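Local atomic coordinates of ATP-dependent DNA helicase uvsW (Enterobacteria phage T4, PDB entry 2OCA), a protein that couples ATP hydrolysis to 3'-5' unwinding of duplex DNA, drives branch migration of Holliday junctions and takes part in recombination-dependent repair of phage T4 DNA. Residues 299-304 with 451-456; 338-343 with 365-370; 351-356 with 418-423; 374-379 with 400-405. The protein carries 1 engineered substitution. One frame throughout, in Å; residues are numbered along the deposited sequence.

Interaction 1. Residues 299-304 with 451-456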
loop_
_atom_site.group_PDB
_atom_site.type_symbol
_atom_site.label_atom_id
_atom_site.label_comp_id
_atom_site.label_asym_id
_atom_site.label_seq_id
_atom_site.Cartn_x
_atom_site.Cartn_y
_atom_site.Cartn_z
ATOM N N ILE A 299 -9.787 -5.127 -7.497
ATOM C CA ILE A 299 -11.206 -4.790 -7.383
ATOM C C ILE A 299 -11.476 -3.554 -6.530
ATOM O O ILE A 299 -10.971 -3.434 -5.422
ATOM C CB ILE A 299 -12.007 -5.958 -6.777
ATOM C CG1 ILE A 299 -11.809 -7.221 -7.617
ATOM C CG2 ILE A 299 -13.482 -5.600 -6.714
ATOM C CD1 ILE A 299 -12.357 -8.466 -6.963
ATOM N N ASN A 300 -12.290 -2.646 -7.052
ATOM C CA ASN A 300 -12.653 -1.422 -6.349
ATOM C C ASN A 300 -14.153 -1.376 -6.092
ATOM O O ASN A 300 -14.932 -1.048 -6.991
ATOM C CB ASN A 300 -12.267 -0.200 -7.180
ATOM C CG ASN A 300 -10.869 0.277 -6.898
ATOM O OD1 ASN A 300 -9.961 -0.525 -6.693
ATOM N ND2 ASN A 300 -10.680 1.591 -6.897
ATOM N N SER A 301 -14.566 -1.711 -4.874
ATOM C CA SER A 301 -15.986 -1.670 -4.541
ATOM C C SER A 301 -16.391 -0.245 -4.199
ATOM O O SER A 301 -15.976 0.301 -3.178
ATOM C CB SER A 301 -16.292 -2.588 -3.361
ATOM O OG SER A 301 -16.322 -3.939 -3.781
ATOM N N ILE A 302 -17.195 0.365 -5.057
ATOM C CA ILE A 302 -17.634 1.724 -4.810
ATOM C C ILE A 302 -19.067 1.774 -4.301
ATOM O O ILE A 302 -20.004 1.356 -4.978
ATOM C CB ILE A 302 -17.537 2.580 -6.079
ATOM C CG1 ILE A 302 -16.133 2.468 -6.672
ATOM C CG2 ILE A 302 -17.866 4.037 -5.748
ATOM C CD1 ILE A 302 -15.029 2.792 -5.696
ATOM N N PHE A 303 -19.225 2.284 -3.091
ATOM C CA PHE A 303 -20.537 2.422 -2.489
ATOM C C PHE A 303 -21.105 3.774 -2.890
ATOM O O PHE A 303 -20.682 4.815 -2.389
ATOM C CB PHE A 303 -20.432 2.333 -0.973
ATOM C CG PHE A 303 -20.466 0.937 -0.446
ATOM C CD1 PHE A 303 -21.676 0.300 -0.211
ATOM C CD2 PHE A 303 -19.290 0.264 -0.157
ATOM C CE1 PHE A 303 -21.716 -0.984 0.315
ATOM C CE2 PHE A 303 -19.323 -1.032 0.373
ATOM C CZ PHE A 303 -20.544 -1.650 0.607
ATOM N N LEU A 304 -22.059 3.743 -3.810
ATOM C CA LEU A 304 -22.696 4.948 -4.300
ATOM C C LEU A 304 -23.928 5.209 -3.433
ATOM O O LEU A 304 -24.936 4.512 -3.570
ATOM C CB LEU A 304 -23.097 4.717 -5.750
ATOM C CG LEU A 304 -23.245 5.916 -6.675
ATOM C CD1 LEU A 304 -21.967 6.753 -6.675
ATOM C CD2 LEU A 304 -23.549 5.394 -8.083
ATOM N N VAL A 451 -11.073 -3.536 -11.633
ATOM C CA VAL A 451 -12.502 -3.634 -11.893
ATOM C C VAL A 451 -13.287 -2.790 -10.907
ATOM O O VAL A 451 -13.175 -2.966 -9.700
ATOM C CB VAL A 451 -12.989 -5.082 -11.758
ATOM C CG1 VAL A 451 -14.493 -5.143 -11.919
ATOM C CG2 VAL A 451 -12.300 -5.949 -12.782
ATOM N N TRP A 452 -14.093 -1.878 -11.420
ATOM C CA TRP A 452 -14.898 -1.035 -10.554
ATOM C C TRP A 452 -16.272 -1.634 -10.340
ATOM O O TRP A 452 -17.128 -1.566 -11.215
ATOM C CB TRP A 452 -15.030 0.349 -11.158
ATOM C CG TRP A 452 -13.707 0.965 -11.371
ATOM C CD1 TRP A 452 -12.809 0.666 -12.358
ATOM C CD2 TRP A 452 -13.103 1.980 -10.571
ATOM N NE1 TRP A 452 -11.686 1.438 -12.224
ATOM C CE2 TRP A 452 -11.837 2.256 -11.133
ATOM C CE3 TRP A 452 -13.507 2.682 -9.425
ATOM C CZ2 TRP A 452 -10.971 3.210 -10.596
ATOM C CZ3 TRP A 452 -12.652 3.624 -8.889
ATOM C CH2 TRP A 452 -11.393 3.881 -9.477
ATOM N N ASP A 453 -16.469 -2.233 -9.172
ATOM C CA ASP A 453 -17.743 -2.839 -8.833
ATOM C C ASP A 453 -18.628 -1.797 -8.140
ATOM O O ASP A 453 -18.407 -1.456 -6.981
ATOM C CB ASP A 453 -17.512 -4.053 -7.923
ATOM C CG ASP A 453 -18.809 -4.672 -7.434
ATOM O OD1 ASP A 453 -19.864 -4.390 -8.051
ATOM O OD2 ASP A 453 -18.772 -5.439 -6.439
ATOM N N LEU A 454 -19.624 -1.291 -8.859
ATOM C CA LEU A 454 -20.513 -0.283 -8.302
ATOM C C LEU A 454 -21.668 -0.891 -7.511
ATOM O O LEU A 454 -22.428 -1.726 -8.002
ATOM C CB LEU A 454 -21.052 0.617 -9.416
ATOM C CG LEU A 454 -20.008 1.158 -10.409
ATOM C CD1 LEU A 454 -20.704 2.042 -11.435
ATOM C CD2 LEU A 454 -18.915 1.955 -9.688
ATOM N N ILE A 455 -21.773 -0.473 -6.258
ATOM C CA ILE A 455 -22.822 -0.939 -5.384
ATOM C C ILE A 455 -23.715 0.257 -5.161
ATOM O O ILE A 455 -23.254 1.308 -4.728
ATOM C CB ILE A 455 -22.264 -1.395 -4.039
ATOM C CG1 ILE A 455 -21.240 -2.508 -4.259
ATOM C CG2 ILE A 455 -23.393 -1.874 -3.143
ATOM C CD1 ILE A 455 -20.607 -3.017 -2.975
ATOM N N ASP A 456 -24.991 0.110 -5.479
ATOM C CA ASP A 456 -25.933 1.204 -5.301
ATOM C C ASP A 456 -26.495 1.126 -3.896
ATOM O O ASP A 456 -27.344 0.286 -3.606
ATOM C CB ASP A 456 -27.042 1.104 -6.350
ATOM C CG ASP A 456 -26.518 1.338 -7.761
ATOM O OD1 ASP A 456 -26.196 2.497 -8.091
ATOM O OD2 ASP A 456 -26.406 0.366 -8.538
#

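Interaction 2. Residues 338-343 with 365-370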
loop_
_atom_site.group_PDB
_atom_site.type_symbol
_atom_site.label_atom_id
_atom_site.label_comp_id
_atom_site.label_asym_id
_atom_site.label_seq_id
_atom_site.Cartn_x
_atom_site.Cartn_y
_atom_site.Cartn_z
ATOM N N LYS A 338 -18.693 10.301 -16.003
ATOM C CA LYS A 338 -17.628 11.069 -15.358
ATOM C C LYS A 338 -16.490 10.163 -14.905
ATOM O O LYS A 338 -15.314 10.458 -15.132
ATOM C CB LYS A 338 -18.176 11.818 -14.147
ATOM C CG LYS A 338 -19.196 12.887 -14.476
ATOM C CD LYS A 338 -18.568 14.031 -15.252
ATOM C CE LYS A 338 -19.555 15.167 -15.500
ATOM N NZ LYS A 338 -19.985 15.267 -16.930
ATOM N N LEU A 339 -16.840 9.065 -14.246
ATOM C CA LEU A 339 -15.832 8.129 -13.788
ATOM C C LEU A 339 -15.020 7.683 -14.991
ATOM O O LEU A 339 -13.794 7.687 -14.951
ATOM C CB LEU A 339 -16.482 6.912 -13.132
ATOM C CG LEU A 339 -15.494 5.776 -12.859
ATOM C CD1 LEU A 339 -14.561 6.187 -11.740
ATOM C CD2 LEU A 339 -16.240 4.505 -12.495
ATOM N N ALA A 340 -15.706 7.310 -16.067
ATOM C CA ALA A 340 -15.026 6.856 -17.276
ATOM C C ALA A 340 -14.078 7.912 -17.818
ATOM O O ALA A 340 -12.907 7.639 -18.051
ATOM C CB ALA A 340 -16.040 6.475 -18.349
ATOM N N ILE A 341 -14.592 9.116 -18.027
ATOM C CA ILE A 341 -13.782 10.212 -18.543
ATOM C C ILE A 341 -12.554 10.405 -17.652
ATOM O O ILE A 341 -11.412 10.295 -18.104
ATOM C CB ILE A 341 -14.606 11.519 -18.595
ATOM C CG1 ILE A 341 -15.713 11.383 -19.643
ATOM C CG2 ILE A 341 -13.707 12.702 -18.916
ATOM C CD1 ILE A 341 -16.652 12.564 -19.699
ATOM N N LYS A 342 -12.802 10.686 -16.381
ATOM C CA LYS A 342 -11.735 10.880 -15.415
ATOM C C LYS A 342 -10.643 9.829 -15.624
ATOM O O LYS A 342 -9.469 10.166 -15.744
ATOM C CB LYS A 342 -12.317 10.767 -14.007
ATOM C CG LYS A 342 -11.404 11.175 -12.876
ATOM C CD LYS A 342 -12.133 11.006 -11.546
ATOM C CE LYS A 342 -13.447 11.799 -11.525
ATOM N NZ LYS A 342 -14.382 11.317 -10.459
ATOM N N LEU A 343 -11.036 8.561 -15.689
ATOM C CA LEU A 343 -10.078 7.477 -15.875
ATOM C C LEU A 343 -9.313 7.569 -17.189
ATOM O O LEU A 343 -8.115 7.307 -17.237
ATOM C CB LEU A 343 -10.780 6.119 -15.803
ATOM C CG LEU A 343 -11.373 5.681 -14.461
ATOM C CD1 LEU A 343 -11.926 4.276 -14.601
ATOM C CD2 LEU A 343 -10.312 5.721 -13.374
ATOM N N ASP A 365 -23.679 8.459 -24.906
ATOM C CA ASP A 365 -23.984 9.821 -25.327
ATOM C C ASP A 365 -23.558 10.905 -24.341
ATOM O O ASP A 365 -23.312 12.042 -24.742
ATOM C CB ASP A 365 -25.477 9.974 -25.610
ATOM C CG ASP A 365 -25.873 9.404 -26.950
ATOM O OD1 ASP A 365 -25.074 9.522 -27.905
ATOM O OD2 ASP A 365 -26.991 8.851 -27.057
ATOM N N LEU A 366 -23.498 10.572 -23.057
ATOM C CA LEU A 366 -23.084 11.554 -22.064
ATOM C C LEU A 366 -21.593 11.781 -22.222
ATOM O O LEU A 366 -21.120 12.920 -22.225
ATOM C CB LEU A 366 -23.391 11.060 -20.652
ATOM C CG LEU A 366 -24.846 11.204 -20.216
ATOM C CD1 LEU A 366 -25.075 10.447 -18.926
ATOM C CD2 LEU A 366 -25.182 12.670 -20.055
ATOM N N ILE A 367 -20.855 10.686 -22.360
ATOM C CA ILE A 367 -19.419 10.764 -22.544
ATOM C C ILE A 367 -19.110 11.570 -23.799
ATOM O O ILE A 367 -18.465 12.611 -23.726
ATOM C CB ILE A 367 -18.795 9.363 -22.694
ATOM C CG1 ILE A 367 -18.979 8.571 -21.393
ATOM C CG2 ILE A 367 -17.321 9.491 -23.067
ATOM C CD1 ILE A 367 -18.357 7.172 -21.412
ATOM N N LYS A 368 -19.585 11.092 -24.946
ATOM C CA LYS A 368 -19.342 11.754 -26.226
ATOM C C LYS A 368 -19.591 13.262 -26.201
ATOM O O LYS A 368 -18.885 14.025 -26.858
ATOM C CB LYS A 368 -20.202 11.130 -27.319
ATOM C CG LYS A 368 -19.752 11.474 -28.731
ATOM C CD LYS A 368 -18.432 10.792 -29.062
ATOM C CE LYS A 368 -18.069 10.952 -30.533
ATOM N NZ LYS A 368 -16.912 10.089 -30.926
ATOM N N ASN A 369 -20.595 13.690 -25.448
ATOM C CA ASN A 369 -20.914 15.110 -25.356
ATOM C C ASN A 369 -19.897 15.821 -24.460
ATOM O O ASN A 369 -20.172 16.900 -23.936
ATOM C CB ASN A 369 -22.327 15.288 -24.786
ATOM C CG ASN A 369 -22.846 16.710 -24.928
ATOM O OD1 ASN A 369 -22.916 17.252 -26.035
ATOM N ND2 ASN A 369 -23.222 17.319 -23.804
ATOM N N GLU A 370 -18.723 15.217 -24.294
ATOM C CA GLU A 370 -17.675 15.784 -23.442
ATOM C C GLU A 370 -16.305 15.146 -23.670
ATOM O O GLU A 370 -15.310 15.586 -23.094
ATOM C CB GLU A 370 -18.045 15.605 -21.971
ATOM C CG GLU A 370 -18.572 16.835 -21.281
ATOM C CD GLU A 370 -18.864 16.571 -19.811
ATOM O OE1 GLU A 370 -18.012 15.943 -19.143
ATOM O OE2 GLU A 370 -19.936 16.992 -19.322
#

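Interaction 3. Residues 351-356 with 418-423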
loop_
_atom_site.group_PDB
_atom_site.type_symbol
_atom_site.label_atom_id
_atom_site.label_comp_id
_atom_site.label_asym_id
_atom_site.label_seq_id
_atom_site.Cartn_x
_atom_site.Cartn_y
_atom_site.Cartn_z
ATOM N N PHE A 351 -13.352 0.188 -19.915
ATOM C CA PHE A 351 -14.437 -0.599 -20.490
ATOM C C PHE A 351 -15.668 -0.365 -19.617
ATOM O O PHE A 351 -15.645 -0.661 -18.423
ATOM C CB PHE A 351 -14.083 -2.080 -20.412
ATOM C CG PHE A 351 -13.925 -2.756 -21.736
ATOM C CD1 PHE A 351 -13.162 -2.180 -22.747
ATOM C CD2 PHE A 351 -14.476 -4.020 -21.947
ATOM C CE1 PHE A 351 -12.945 -2.860 -23.952
ATOM C CE2 PHE A 351 -14.270 -4.707 -23.139
ATOM C CZ PHE A 351 -13.501 -4.127 -24.147
ATOM N N VAL A 352 -16.734 0.180 -20.184
ATOM C CA VAL A 352 -17.942 0.375 -19.397
ATOM C C VAL A 352 -18.916 -0.736 -19.774
ATOM O O VAL A 352 -19.435 -0.776 -20.884
ATOM C CB VAL A 352 -18.581 1.742 -19.661
ATOM C CG1 VAL A 352 -19.884 1.863 -18.884
ATOM C CG2 VAL A 352 -17.624 2.836 -19.246
ATOM N N MET A 353 -19.148 -1.651 -18.843
ATOM C CA MET A 353 -20.038 -2.768 -19.090
ATOM C C MET A 353 -21.482 -2.433 -18.811
ATOM O O MET A 353 -21.814 -1.887 -17.763
ATOM C CB MET A 353 -19.650 -3.969 -18.225
ATOM C CG MET A 353 -18.211 -4.413 -18.363
ATOM S SD MET A 353 -17.802 -4.894 -20.040
ATOM C CE MET A 353 -17.289 -3.291 -20.733
ATOM N N PHE A 354 -22.343 -2.773 -19.757
ATOM C CA PHE A 354 -23.768 -2.550 -19.593
ATOM C C PHE A 354 -24.509 -3.775 -20.115
ATOM O O PHE A 354 -23.952 -4.586 -20.859
ATOM C CB PHE A 354 -24.228 -1.306 -20.351
ATOM C CG PHE A 354 -24.179 -1.453 -21.833
ATOM C CD1 PHE A 354 -23.136 -0.898 -22.562
ATOM C CD2 PHE A 354 -25.171 -2.164 -22.506
ATOM C CE1 PHE A 354 -23.079 -1.045 -23.944
ATOM C CE2 PHE A 354 -25.125 -2.319 -23.887
ATOM C CZ PHE A 354 -24.077 -1.759 -24.611
ATOM N N LYS A 355 -25.767 -3.905 -19.717
ATOM C CA LYS A 355 -26.587 -5.023 -20.145
ATOM C C LYS A 355 -27.615 -4.581 -21.193
ATOM O O LYS A 355 -27.641 -5.111 -22.301
ATOM C CB LYS A 355 -27.293 -5.633 -18.938
ATOM C CG LYS A 355 -28.212 -6.775 -19.281
ATOM C CD LYS A 355 -29.001 -7.216 -18.063
ATOM C CE LYS A 355 -29.970 -8.337 -18.406
ATOM N NZ LYS A 355 -30.798 -8.740 -17.233
ATOM N N HIS A 356 -28.443 -3.598 -20.853
ATOM C CA HIS A 356 -29.463 -3.113 -21.779
ATOM C C HIS A 356 -28.997 -1.954 -22.653
ATOM O O HIS A 356 -28.435 -0.979 -22.161
ATOM C CB HIS A 356 -30.731 -2.719 -21.012
ATOM C CG HIS A 356 -31.363 -3.858 -20.269
ATOM N ND1 HIS A 356 -31.141 -4.090 -18.930
ATOM C CD2 HIS A 356 -32.179 -4.851 -20.692
ATOM C CE1 HIS A 356 -31.793 -5.177 -18.557
ATOM N NE2 HIS A 356 -32.430 -5.658 -19.608
ATOM N N HIS A 418 -7.045 -1.195 -18.942
ATOM C CA HIS A 418 -6.690 -0.770 -17.588
ATOM C C HIS A 418 -7.871 -0.813 -16.624
ATOM O O HIS A 418 -7.708 -1.132 -15.448
ATOM C CB HIS A 418 -6.138 0.660 -17.609
ATOM C CG HIS A 418 -5.102 0.891 -18.664
ATOM N ND1 HIS A 418 -3.909 0.199 -18.704
ATOM C CD2 HIS A 418 -5.096 1.709 -19.743
ATOM C CE1 HIS A 418 -3.219 0.579 -19.764
ATOM N NE2 HIS A 418 -3.917 1.496 -20.412
ATOM N N HIS A 419 -9.059 -0.488 -17.122
ATOM C CA HIS A 419 -10.243 -0.465 -16.277
ATOM C C HIS A 419 -11.487 -1.103 -16.872
ATOM O O HIS A 419 -11.710 -1.072 -18.080
ATOM C CB HIS A 419 -10.567 0.973 -15.912
ATOM C CG HIS A 419 -9.418 1.707 -15.301
ATOM N ND1 HIS A 419 -9.127 1.647 -13.956
ATOM C CD2 HIS A 419 -8.478 2.506 -15.855
ATOM C CE1 HIS A 419 -8.058 2.379 -13.706
ATOM N NE2 HIS A 419 -7.644 2.912 -14.842
ATOM N N VAL A 420 -12.294 -1.690 -15.999
ATOM C CA VAL A 420 -13.556 -2.308 -16.383
ATOM C C VAL A 420 -14.567 -1.800 -15.357
ATOM O O VAL A 420 -14.457 -2.084 -14.166
ATOM C CB VAL A 420 -13.480 -3.852 -16.333
ATOM C CG1 VAL A 420 -14.825 -4.454 -16.691
ATOM C CG2 VAL A 420 -12.426 -4.345 -17.303
ATOM N N VAL A 421 -15.532 -1.021 -15.827
ATOM C CA VAL A 421 -16.561 -0.454 -14.962
ATOM C C VAL A 421 -17.879 -1.192 -15.122
ATOM O O VAL A 421 -18.525 -1.081 -16.158
ATOM C CB VAL A 421 -16.804 1.031 -15.298
ATOM C CG1 VAL A 421 -17.792 1.633 -14.320
ATOM C CG2 VAL A 421 -15.486 1.782 -15.290
ATOM N N LEU A 422 -18.275 -1.945 -14.105
ATOM C CA LEU A 422 -19.534 -2.678 -14.162
ATOM C C LEU A 422 -20.670 -1.689 -13.920
ATOM O O LEU A 422 -20.991 -1.374 -12.778
ATOM C CB LEU A 422 -19.564 -3.767 -13.092
ATOM C CG LEU A 422 -18.366 -4.713 -13.043
ATOM C CD1 LEU A 422 -18.596 -5.787 -11.986
ATOM C CD2 LEU A 422 -18.162 -5.340 -14.418
ATOM N N ALA A 423 -21.277 -1.199 -14.995
ATOM C CA ALA A 423 -22.359 -0.229 -14.874
ATOM C C ALA A 423 -23.668 -0.920 -14.528
ATOM O O ALA A 423 -24.625 -0.274 -14.101
ATOM C CB ALA A 423 -22.505 0.553 -16.161
#

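Interaction 4. Residues 374-379 with 400-405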
loop_
_atom_site.group_PDB
_atom_site.type_symbol
_atom_site.label_atom_id
_atom_site.label_comp_id
_atom_site.label_asym_id
_atom_site.label_seq_id
_atom_site.Cartn_x
_atom_site.Cartn_y
_atom_site.Cartn_z
ATOM N N VAL A 374 -14.356 7.779 -27.690
ATOM C CA VAL A 374 -15.364 6.910 -27.088
ATOM C C VAL A 374 -15.986 6.050 -28.176
ATOM O O VAL A 374 -16.320 6.543 -29.247
ATOM C CB VAL A 374 -16.497 7.717 -26.421
ATOM C CG1 VAL A 374 -17.052 6.937 -25.240
ATOM C CG2 VAL A 374 -15.997 9.078 -25.993
ATOM N N TYR A 375 -16.154 4.765 -27.895
ATOM C CA TYR A 375 -16.724 3.848 -28.868
ATOM C C TYR A 375 -17.802 2.972 -28.256
ATOM O O TYR A 375 -17.624 2.423 -27.170
ATOM C CB TYR A 375 -15.616 2.963 -29.445
ATOM C CG TYR A 375 -14.460 3.754 -30.012
ATOM C CD1 TYR A 375 -14.552 4.361 -31.265
ATOM C CD2 TYR A 375 -13.295 3.948 -29.269
ATOM C CE1 TYR A 375 -13.513 5.148 -31.762
ATOM C CE2 TYR A 375 -12.252 4.733 -29.755
ATOM C CZ TYR A 375 -12.370 5.331 -31.000
ATOM O OH TYR A 375 -11.355 6.127 -31.471
ATOM N N TYR A 376 -18.926 2.853 -28.955
ATOM C CA TYR A 376 -20.027 2.014 -28.499
ATOM C C TYR A 376 -19.804 0.660 -29.150
ATOM O O TYR A 376 -19.485 0.589 -30.328
ATOM C CB TYR A 376 -21.366 2.590 -28.953
ATOM C CG TYR A 376 -22.550 1.704 -28.629
ATOM C CD1 TYR A 376 -23.076 1.642 -27.338
ATOM C CD2 TYR A 376 -23.149 0.928 -29.619
ATOM C CE1 TYR A 376 -24.174 0.832 -27.048
ATOM C CE2 TYR A 376 -24.241 0.115 -29.341
ATOM C CZ TYR A 376 -24.755 0.072 -28.056
ATOM O OH TYR A 376 -25.859 -0.712 -27.797
ATOM N N VAL A 377 -19.962 -0.417 -28.396
ATOM C CA VAL A 377 -19.743 -1.728 -28.971
ATOM C C VAL A 377 -20.747 -2.786 -28.549
ATOM O O VAL A 377 -20.909 -3.082 -27.365
ATOM C CB VAL A 377 -18.325 -2.239 -28.644
ATOM C CG1 VAL A 377 -18.130 -3.634 -29.209
ATOM C CG2 VAL A 377 -17.291 -1.293 -29.221
ATOM N N SER A 378 -21.411 -3.356 -29.545
ATOM C CA SER A 378 -22.391 -4.420 -29.349
ATOM C C SER A 378 -23.036 -4.722 -30.692
ATOM O O SER A 378 -23.592 -5.807 -30.916
ATOM C CB SER A 378 -23.459 -4.003 -28.338
ATOM O OG SER A 378 -24.329 -5.094 -28.094
ATOM N N GLY A 379 -22.952 -3.735 -31.581
ATOM C CA GLY A 379 -23.513 -3.856 -32.919
ATOM C C GLY A 379 -22.394 -4.140 -33.910
ATOM O O GLY A 379 -21.222 -4.256 -33.494
ATOM N N ILE A 400 -12.188 5.143 -24.150
ATOM C CA ILE A 400 -13.290 4.607 -23.358
ATOM C C ILE A 400 -14.158 3.815 -24.318
ATOM O O ILE A 400 -14.650 4.345 -25.309
ATOM C CB ILE A 400 -14.203 5.691 -22.760
ATOM C CG1 ILE A 400 -13.393 6.718 -21.973
ATOM C CG2 ILE A 400 -15.237 5.028 -21.866
ATOM C CD1 ILE A 400 -14.224 7.892 -21.491
ATOM N N ILE A 401 -14.346 2.539 -24.037
ATOM C CA ILE A 401 -15.183 1.741 -24.903
ATOM C C ILE A 401 -16.375 1.234 -24.096
ATOM O O ILE A 401 -16.209 0.607 -23.050
ATOM C CB ILE A 401 -14.369 0.579 -25.542
ATOM C CG1 ILE A 401 -15.019 -0.764 -25.242
ATOM C CG2 ILE A 401 -12.932 0.629 -25.073
ATOM C CD1 ILE A 401 -16.242 -1.023 -26.078
ATOM N N VAL A 402 -17.574 1.550 -24.583
ATOM C CA VAL A 402 -18.829 1.147 -23.952
ATOM C C VAL A 402 -19.346 -0.128 -24.615
ATOM O O VAL A 402 -19.849 -0.086 -25.730
ATOM C CB VAL A 402 -19.886 2.234 -24.125
ATOM C CG1 VAL A 402 -21.171 1.818 -23.450
ATOM C CG2 VAL A 402 -19.378 3.536 -23.564
ATOM N N ALA A 403 -19.235 -1.261 -23.933
ATOM C CA ALA A 403 -19.682 -2.516 -24.519
ATOM C C ALA A 403 -20.620 -3.295 -23.616
ATOM O O ALA A 403 -20.824 -2.930 -22.467
ATOM C CB ALA A 403 -18.481 -3.373 -24.873
ATOM N N SER A 404 -21.196 -4.366 -24.151
ATOM C CA SER A 404 -22.100 -5.200 -23.378
ATOM C C SER A 404 -21.317 -6.421 -22.906
ATOM O O SER A 404 -20.287 -6.759 -23.491
ATOM C CB SER A 404 -23.289 -5.640 -24.231
ATOM O OG SER A 404 -22.906 -6.637 -25.155
ATOM N N TYR A 405 -21.801 -7.078 -21.852
ATOM C CA TYR A 405 -21.110 -8.248 -21.318
ATOM C C TYR A 405 -20.929 -9.296 -22.394
ATOM O O TYR A 405 -19.962 -10.063 -22.363
ATOM C CB TYR A 405 -21.866 -8.851 -20.127
ATOM C CG TYR A 405 -21.909 -7.954 -18.901
ATOM C CD1 TYR A 405 -23.050 -7.208 -18.592
ATOM C CD2 TYR A 405 -20.805 -7.841 -18.057
ATOM C CE1 TYR A 405 -23.090 -6.372 -17.475
ATOM C CE2 TYR A 405 -20.835 -7.008 -16.935
ATOM C CZ TYR A 405 -21.980 -6.278 -16.652
ATOM O OH TYR A 405 -22.012 -5.453 -15.549
#

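Interaction 1. Residues 299-304 with 451-456
The indole of Trp452 is covered on one face by Asn300, whose CB sits 4.2 Å from the centroid of the six-membered ring, a CH-pi contact, while at its edge Ile302 CG1 lies 3.8 Å from Trp452 CE3. On the other side of the sheet Ile455 CD1 stands over one face of the Phe303 ring, 4.0 Å from its centroid. Both side chains leave the backbone with CG or CG1 beside N (chi1 -86° for Phe303, -58° for Ile455), which sets them alongside each other. Beneath them the two strands run parallel in unbroken register, bonded from Asn300 N to Val451 O (2.8 Å) through Leu304 N to Ile455 O (2.9 Å). Asp453 turns its carboxylate to Arg484 and Tyr488 of helix 476-490, and Asp456 meets Arg332 and Tyr306. In this RecA-like C-terminal helicase domain the pair lies between strands 417-422 and 495-501, with helix 330-344 against Trp452 and Leu454 and helices 431-440 and 476-490 against the opposite face.

Interaction 2. Residues 338-343 with 365-370
Ile341 reaches from helix 330-344 over Ile367, in the last turn of helix 357-368, and Glu370, just beyond its end. Its CG1 branch is anti to the carbonyl carbon (chi1 -67°) and extended at chi2, which carries CD1 to 3.7 Å from Glu370 OE1; there the methyl lies against the carboxylate end of a side chain that it crosses at about a right angle. Nearer the sheet, Ile341 CG1 approaches Ile367 CG2 at 4.2 Å, and Ala340 CB meets Ile367 CD1 at 3.9 Å. On the outer side Lys338 starts away from the other segment, but bends at chi2 and chi4 to bring its ammonium back. Its NZ forms a salt bridge with Glu370, 2.9 Å from OE2 on the syn side and 19° out of the carboxylate plane, with a weak second bond to OE1. Strand 400-404 lies below, where Ile400 touches both Ala340 and Ile367. From a buried aliphatic layer between two helices on one face of the sheet, the contact grades to an ion pair between two exposed side chains at the outer side, whose strength is probably tempered by solvent.

Interaction 3. Residues 351-356 with 418-423
Strands 351-354 and 418-422 run parallel, 4.6 Å apart at closest approach and 21° from alignment, joined by four backbone bonds from Phe351 N to His419 O (2.8 Å) through Ala423 N to Met353 O (2.9 Å). On one face Met353 lies across Val420, with CG 3.8 Å from Val420 CG1, and the same methylene reaches Leu422 CD2 at 4.1 Å. Its CG stands beside the backbone N (chi1 -55°), over the neighbouring strand, and further bends at chi2 and chi3 fold the thioether back. Phe351 touches Val420 CG2 through CB at 4.2 Å, while its ring leads away toward Ile401 and Phe408. On the other face Val352 is paired with Val421, and its CG1 meets Ala423 CB, just past the strand end, at 4.0 Å; Ile336 of helix 330-344 covers both Val352 and Ala423. His419 turns from this pair to hydrogen-bond Trp452 through ND1. Main-chain bonds and aliphatic contacts supply the cohesion between these central strands of the RecA-like sheet, with the polar imidazole directed to the next strand.

Interaction 4. Residues 374-379 with 400-405
Val377 and Ile401 meet on one face of the sheet: the CD1 tip of Ile401 lies against CB and CG2 of Val377, crossing it diagonally from a position two residues before Ala403, which lies level with Val377. This CD1 comes nearer the other strand than the start of its side chain does. Beyond this bump, the small Ala403 presents only its CB, 3.9 Å from Val377 CB, and the valine is seated between isoleucine and alanine. On the opposite face, the CG1 branch of Val374 rides alongside Ile400, 4.0 Å from Ile400 CB, and reaches forward to Val402 CG2. Tyr376, with CG anti to the backbone N (chi1 175°), lays CD1 4.3 Å from Val402 CG1, while Val357, Lys361 and Phe364 of helix 357-368 also meet this tyrosine. Parallel backbone bonds hold the strands in step, including Val402 N to Tyr375 O at 2.7 Å and Val377 N to Val402 O at 2.7 Å; the last, Ser404 N to Val377 O, is weak at 3.5 Å. Helix 383-395 connects the two strands in a beta-alpha-beta unit, with 374-377 the outermost strand on this side of the sheet. Ser404 is the N-cap just before helix 405-410, its OG making a weak bond to Val407 N and lying 3.6 Å from Ser378 OG. Branched aliphatic groups, which need no polar partner, give way past the weak bond to these two hydroxyls.

In the fold
Interactions 1, 3 and 4 follow one another across a single parallel sheet, and interaction 2 is a helix pair on one of its faces. A probable hydrogen bond from Trp452 N to Val420 O (2.8 Å) ties interaction 1 to interaction 3, and another from Val352 N to Ile401 O (2.9 Å) ties interaction 3 to interaction 4; the centres of interactions 3 and 4 are about 9 Å apart. Leu343 of interaction 2 packs on both Trp452 and His419, while Leu339 packs on Val421. Interactions 1 and 4 do not touch, their centres being about 20 Å apart. The side chain of Ser138, in the predicted ATP site, is about 11 Å from that of Asn300 and about 12 Å from that of His419, whereas interactions 2 and 4 are remote from it.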